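Local coordinates for ParB-like N-terminal domain-containing protein (Pyrococcus furiosus, PDB 1VK1) that is of unknown exact function but probably binds ATP and may act as a kinase, combining a ParB-like domain with a part related to L-serine kinase, at residues 115-120 / 162-167; 122-127 / 149-154. One frame throughout, in Å; residues are numbered along the deposited sequence. Where two conformers were deposited one is given.

Contact 1 (115-120 / 162-167); sequences ERLKAE and SKVLDE
V164 wedges between R116, L117 and E120 in a helix-to-helix contact that joins the short helix 114-119 to helix 161-170 in the part of the chain related to serine kinase SerK. The two axes come within 9.7 Å and run at 132° to each other, so the contact is short and is centred where L117 passes V164. A branched valine suits that place, since its two methyls serve different neighbours. With CG1 anti to the backbone N, chi1 168°, that methyl reaches R116 CB at 3.7 Å, while CG2 meets E120 CG at 3.5 Å, the two side chains sliding past each other in opposite directions. L117 starts off to one side and swings its CD2 branch in to V164 CB at 3.9 Å, closing the apolar floor; it also rests on V161 and L122. Charge forms the outer layer. K163, a long chain straight as far as CE and bent at its last torsion, brings NZ between two carboxylates: it bonds E167 OE2 at 2.7 Å, on the syn side, one turn along its own helix, and E120 OE1 at 3.0 Å across the gap, from above the carboxylate plane. The ammonium probably offsets the mutual repulsion of these two glutamates. R116 adds a long, looser salt bridge from NH2 to E167 OE1 at 3.8 Å, reached at the edge of a guanidinium turned only 19° from the carboxylate plane; its firmer partner is E173, held through NH1. The motif is a four-residue salt-bridge network of R116, E120, K163 and E167, running along the more exposed edge of a buried valine–leucine packing point between two helices of the SerK-like part.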
loop_
_atom_site.group_PDB
_atom_site.type_symbol
_atom_site.label_atom_id
_atom_site.label_comp_id
_atom_site.label_asym_id
_atom_site.label_seq_id
_atom_site.Cartn_x
_atom_site.Cartn_y
_atom_site.Cartn_z
ATOM N N GLU A 115 -12.045 19.020 -7.707
ATOM C CA GLU A 115 -13.437 18.901 -8.160
ATOM C C GLU A 115 -13.952 17.463 -8.012
ATOM O O GLU A 115 -15.055 17.233 -7.549
ATOM C CB GLU A 115 -13.581 19.356 -9.612
ATOM N N ARG A 116 -13.124 16.491 -8.398
ATOM C CA ARG A 116 -13.516 15.099 -8.301
ATOM C C ARG A 116 -13.660 14.643 -6.849
ATOM O O ARG A 116 -14.545 13.873 -6.527
ATOM C CB ARG A 116 -12.519 14.215 -9.058
ATOM C CG ARG A 116 -12.537 14.422 -10.571
ATOM C CD ARG A 116 -13.755 13.813 -11.244
ATOM N NE ARG A 116 -13.737 12.348 -11.157
ATOM C CZ ARG A 116 -13.047 11.544 -11.971
ATOM N NH1 ARG A 116 -12.303 12.050 -12.953
ATOM N NH2 ARG A 116 -13.101 10.220 -11.803
ATOM N N LEU A 117 -12.784 15.131 -5.979
ATOM C CA LEU A 117 -12.898 14.832 -4.542
ATOM C C LEU A 117 -14.202 15.386 -3.983
ATOM O O LEU A 117 -14.931 14.694 -3.280
ATOM C CB LEU A 117 -11.713 15.382 -3.774
ATOM C CG LEU A 117 -10.353 14.740 -4.066
ATOM C CD1 LEU A 117 -9.201 15.489 -3.409
ATOM C CD2 LEU A 117 -10.321 13.271 -3.657
ATOM N N LYS A 118 -14.522 16.627 -4.338
ATOM C CA LYS A 118 -15.756 17.243 -3.828
ATOM C C LYS A 118 -16.987 16.507 -4.351
ATOM O O LYS A 118 -17.963 16.351 -3.627
ATOM C CB LYS A 118 -15.808 18.738 -4.169
ATOM C CG LYS A 118 -14.806 19.563 -3.382
ATOM C CD LYS A 118 -14.890 21.068 -3.721
ATOM C CE LYS A 118 -13.924 21.878 -2.871
ATOM N NZ LYS A 118 -14.021 23.389 -3.084
ATOM N N ALA A 119 -16.918 16.006 -5.586
ATOM C CA ALA A 119 -18.025 15.241 -6.169
ATOM C C ALA A 119 -18.303 13.944 -5.408
ATOM O O ALA A 119 -19.400 13.401 -5.490
ATOM C CB ALA A 119 -17.751 14.935 -7.642
ATOM N N GLU A 120 -17.305 13.445 -4.676
ATOM C CA GLU A 120 -17.474 12.246 -3.862
ATOM C C GLU A 120 -17.919 12.548 -2.430
ATOM O O GLU A 120 -17.985 11.641 -1.597
ATOM C CB GLU A 120 -16.177 11.426 -3.856
ATOM C CG GLU A 120 -15.986 10.577 -5.098
ATOM C CD GLU A 120 -16.913 9.371 -5.147
ATOM O OE1 GLU A 120 -16.430 8.234 -4.969
ATOM O OE2 GLU A 120 -18.125 9.554 -5.353
ATOM N N SER A 162 -8.685 7.804 -2.145
ATOM C CA SER A 162 -7.948 6.810 -2.914
ATOM C C SER A 162 -8.727 6.293 -4.112
ATOM O O SER A 162 -8.146 6.044 -5.153
ATOM C CB SER A 162 -7.541 5.654 -2.016
ATOM O OG SER A 162 -6.695 6.082 -0.937
ATOM N N LYS A 163 -10.039 6.147 -3.973
ATOM C CA LYS A 163 -10.900 5.724 -5.079
ATOM C C LYS A 163 -10.843 6.752 -6.220
ATOM O O LYS A 163 -10.689 6.392 -7.381
ATOM C CB LYS A 163 -12.327 5.551 -4.575
ATOM C CG LYS A 163 -13.333 5.197 -5.646
ATOM C CD LYS A 163 -14.719 5.089 -5.038
ATOM C CE LYS A 163 -15.779 4.830 -6.082
ATOM N NZ LYS A 163 -15.996 6.010 -6.945
ATOM N N VAL A 164 -10.959 8.028 -5.881
ATOM C CA VAL A 164 -10.855 9.097 -6.876
ATOM C C VAL A 164 -9.495 9.048 -7.574
ATOM O O VAL A 164 -9.426 9.099 -8.805
ATOM C CB VAL A 164 -11.088 10.470 -6.242
ATOM C CG1 VAL A 164 -10.700 11.594 -7.185
ATOM C CG2 VAL A 164 -12.547 10.592 -5.825
ATOM N N LEU A 165 -8.424 8.933 -6.800
ATOM C CA LEU A 165 -7.109 8.858 -7.401
ATOM C C LEU A 165 -6.924 7.668 -8.340
ATOM O O LEU A 165 -6.345 7.808 -9.409
ATOM C CB LEU A 165 -6.036 8.835 -6.333
ATOM C CG LEU A 165 -5.938 10.105 -5.461
ATOM C CD1 LEU A 165 -4.877 9.939 -4.398
ATOM C CD2 LEU A 165 -5.677 11.355 -6.298
ATOM N N ASP A 166 -7.434 6.509 -7.955
ATOM C CA ASP A 166 -7.338 5.316 -8.787
ATOM C C ASP A 166 -8.118 5.536 -10.101
ATOM O O ASP A 166 -7.649 5.188 -11.184
ATOM C CB ASP A 166 -7.900 4.136 -7.984
ATOM C CG ASP A 166 -7.585 2.756 -8.658
ATOM O OD1 ASP A 166 -7.523 2.666 -9.910
ATOM O OD2 ASP A 166 -7.383 1.735 -8.019
ATOM N N GLU A 167 -9.307 6.117 -10.015
ATOM C CA GLU A 167 -10.084 6.397 -11.207
ATOM C C GLU A 167 -9.381 7.370 -12.142
ATOM O O GLU A 167 -9.345 7.143 -13.355
ATOM C CB GLU A 167 -11.458 6.901 -10.805
ATOM C CG GLU A 167 -12.310 5.775 -10.206
ATOM C CD GLU A 167 -13.540 6.228 -9.437
ATOM O OE1 GLU A 167 -13.785 7.438 -9.309
ATOM O OE2 GLU A 167 -14.261 5.339 -8.944
#

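Contact 2 (122-127 / 149-154); sequences LEVIED and FAIPGG
I125 and A150 form an antiparallel hydrogen-bonded pair, I125 N to A150 O at 2.9 Å and A150 N to I125 O at 2.8 Å. E126 and F149 follow as a non-hydrogen-bonded pair. The tight part of the contact lies on the face that carries V124, F149 and I151. Here V124, with CG1 anti to the backbone N (chi1 -174°), sets that methyl against F149 CB at 3.7 Å, and the methyls of L122 and I151 meet further along; branched and aromatic side chains suit a face covered by helices. The other side is looser and more open to water. There P152 breaks the ladder: having no N-H, it cannot answer E123 O, which is buried without a hydrogen-bond partner and is approached by I151 CA, a CA-H...O contact of 3.4 Å, and by the proline ring. A water takes over at this end, accepting from E123 N at 2.9 Å and donating to P152 O at 2.8 Å. The proline ring still shields the strands, with P152 CG 3.9 Å from E123 CB and 4.1 Å from I125 CD1, and crosses both side chains at about a right angle. Swapping the proline for a glycine would probably leave E123 and I125 without this apolar cover and let the chain turn more freely beyond the strand. At the opposite end D127 lays its side chain by A150 CB, while its carboxylate is held by K129 N and the dimethylated lysine at position 133. Strand 125-126 is an outer strand of the antiparallel sheet, 148-151 lies between it and 141-144, and helices 114-119 and 161-170 cover the face of V124 and I151, with I114, L117 and V161 against it.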
loop_
_atom_site.group_PDB
_atom_site.type_symbol
_atom_site.label_atom_id
_atom_site.label_comp_id
_atom_site.label_asym_id
_atom_site.label_seq_id
_atom_site.Cartn_x
_atom_site.Cartn_y
_atom_site.Cartn_z
ATOM N N LEU A 122 -16.417 14.802 -0.324
ATOM C CA LEU A 122 -15.334 15.239 0.543
ATOM C C LEU A 122 -15.240 16.739 0.612
ATOM O O LEU A 122 -15.610 17.443 -0.335
ATOM C CB LEU A 122 -14.014 14.725 0.023
ATOM C CG LEU A 122 -13.883 13.213 0.007
ATOM C CD1 LEU A 122 -12.753 12.810 -0.873
ATOM C CD2 LEU A 122 -13.673 12.660 1.419
ATOM N N GLU A 123 -14.715 17.238 1.722
ATOM C CA GLU A 123 -14.359 18.633 1.839
ATOM C C GLU A 123 -12.884 18.788 1.574
ATOM O O GLU A 123 -12.071 17.902 1.928
ATOM C CB GLU A 123 -14.681 19.166 3.231
ATOM C CG GLU A 123 -16.147 19.129 3.611
ATOM C CD GLU A 123 -16.362 19.584 5.034
ATOM O OE1 GLU A 123 -16.221 20.799 5.292
ATOM O OE2 GLU A 123 -16.645 18.730 5.890
ATOM N N VAL A 124 -12.525 19.890 0.942
ATOM C CA VAL A 124 -11.148 20.236 0.700
ATOM C C VAL A 124 -10.982 21.690 1.112
ATOM O O VAL A 124 -11.500 22.587 0.445
ATOM C CB VAL A 124 -10.742 20.020 -0.794
ATOM C CG1 VAL A 124 -9.270 20.245 -0.969
ATOM C CG2 VAL A 124 -11.146 18.631 -1.261
ATOM N N ILE A 125 -10.275 21.915 2.216
ATOM C CA ILE A 125 -10.248 23.212 2.899
ATOM C C ILE A 125 -8.842 23.751 2.945
ATOM O O ILE A 125 -7.944 23.108 3.482
ATOM C CB ILE A 125 -10.791 23.056 4.350
ATOM C CG1 ILE A 125 -12.210 22.490 4.346
ATOM C CG2 ILE A 125 -10.740 24.411 5.100
ATOM C CD1 ILE A 125 -12.701 22.051 5.725
ATOM N N GLU A 126 -8.626 24.966 2.439
ATOM C CA GLU A 126 -7.309 25.534 2.546
ATOM C C GLU A 126 -6.965 25.718 4.035
ATOM O O GLU A 126 -7.748 26.289 4.808
ATOM C CB GLU A 126 -7.191 26.858 1.783
ATOM C CG GLU A 126 -5.751 27.223 1.479
ATOM C CD GLU A 126 -5.598 28.445 0.585
ATOM O OE1 GLU A 126 -6.624 29.054 0.199
ATOM O OE2 GLU A 126 -4.441 28.782 0.272
ATOM N N ASP A 127 -5.803 25.220 4.425
ATOM C CA ASP A 127 -5.416 25.175 5.831
ATOM C C ASP A 127 -3.928 24.987 5.910
ATOM O O ASP A 127 -3.413 23.924 5.547
ATOM C CB ASP A 127 -6.164 24.008 6.500
ATOM C CG ASP A 127 -5.900 23.870 7.982
ATOM O OD1 ASP A 127 -4.984 24.504 8.537
ATOM O OD2 ASP A 127 -6.605 23.115 8.646
ATOM N N PHE A 149 -3.968 22.019 1.673
ATOM C CA PHE A 149 -5.376 21.737 1.941
ATOM C C PHE A 149 -5.538 20.607 2.932
ATOM O O PHE A 149 -4.800 19.625 2.896
ATOM C CB PHE A 149 -6.126 21.326 0.670
ATOM C CG PHE A 149 -5.998 22.296 -0.471
ATOM C CD1 PHE A 149 -6.888 23.358 -0.610
ATOM C CD2 PHE A 149 -5.003 22.137 -1.419
ATOM C CE1 PHE A 149 -6.771 24.252 -1.694
ATOM C CE2 PHE A 149 -4.885 23.020 -2.496
ATOM C CZ PHE A 149 -5.771 24.074 -2.622
ATOM N N ALA A 150 -6.559 20.727 3.768
ATOM C CA ALA A 150 -7.012 19.649 4.647
ATOM C C ALA A 150 -8.205 18.947 4.042
ATOM O O ALA A 150 -9.124 19.592 3.539
ATOM C CB ALA A 150 -7.395 20.216 6.024
ATOM N N ILE A 151 -8.189 17.614 4.084
ATOM C CA ILE A 151 -9.358 16.804 3.737
ATOM C C ILE A 151 -9.811 16.141 5.027
ATOM O O ILE A 151 -9.203 15.155 5.477
ATOM C CB ILE A 151 -9.018 15.769 2.646
ATOM C CG1 ILE A 151 -8.490 16.500 1.394
ATOM C CG2 ILE A 151 -10.225 14.915 2.356
ATOM C CD1 ILE A 151 -7.851 15.580 0.351
ATOM N N PRO A 152 -10.833 16.690 5.667
ATOM C CA PRO A 152 -11.255 16.164 6.948
ATOM C C PRO A 152 -11.811 14.763 6.866
ATOM O O PRO A 152 -12.261 14.303 5.806
ATOM C CB PRO A 152 -12.321 17.164 7.433
ATOM C CG PRO A 152 -12.631 18.024 6.314
ATOM C CD PRO A 152 -11.618 17.874 5.263
ATOM N N GLY A 153 -11.746 14.071 7.984
ATOM C CA GLY A 153 -12.276 12.746 8.107
ATOM C C GLY A 153 -11.295 11.751 8.672
ATOM O O GLY A 153 -10.317 12.109 9.336
ATOM N N GLY A 154 -11.566 10.490 8.383
ATOM C CA GLY A 154 -10.755 9.386 8.850
ATOM C C GLY A 154 -10.687 8.302 7.807
ATOM O O GLY A 154 -10.535 8.578 6.617
HETATM O O HOH W 1 -14.021 15.412 3.881
#

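Contacts 1 and 2 lie about 13 Å apart, centre to centre, and are two layers of one unit. Along the chain contact 2 is nested inside the loop that contact 1 closes: helix 114-119 leads into strand 125-126, and strand 148-151 leads on to helix 161-170. L117 is shared by the two. It takes part in contact 1, yet its CD1 touches I151 CD1 at 4.0 Å and its CB approaches V124 CG2 at 4.1 Å, while L117 O lies 3.4 Å from L122 CB. Through this packing the helix layer of contact 1 rests on the sheet edge of contact 2. The sodium ion is bound elsewhere, at E30 and T223, in neither contact.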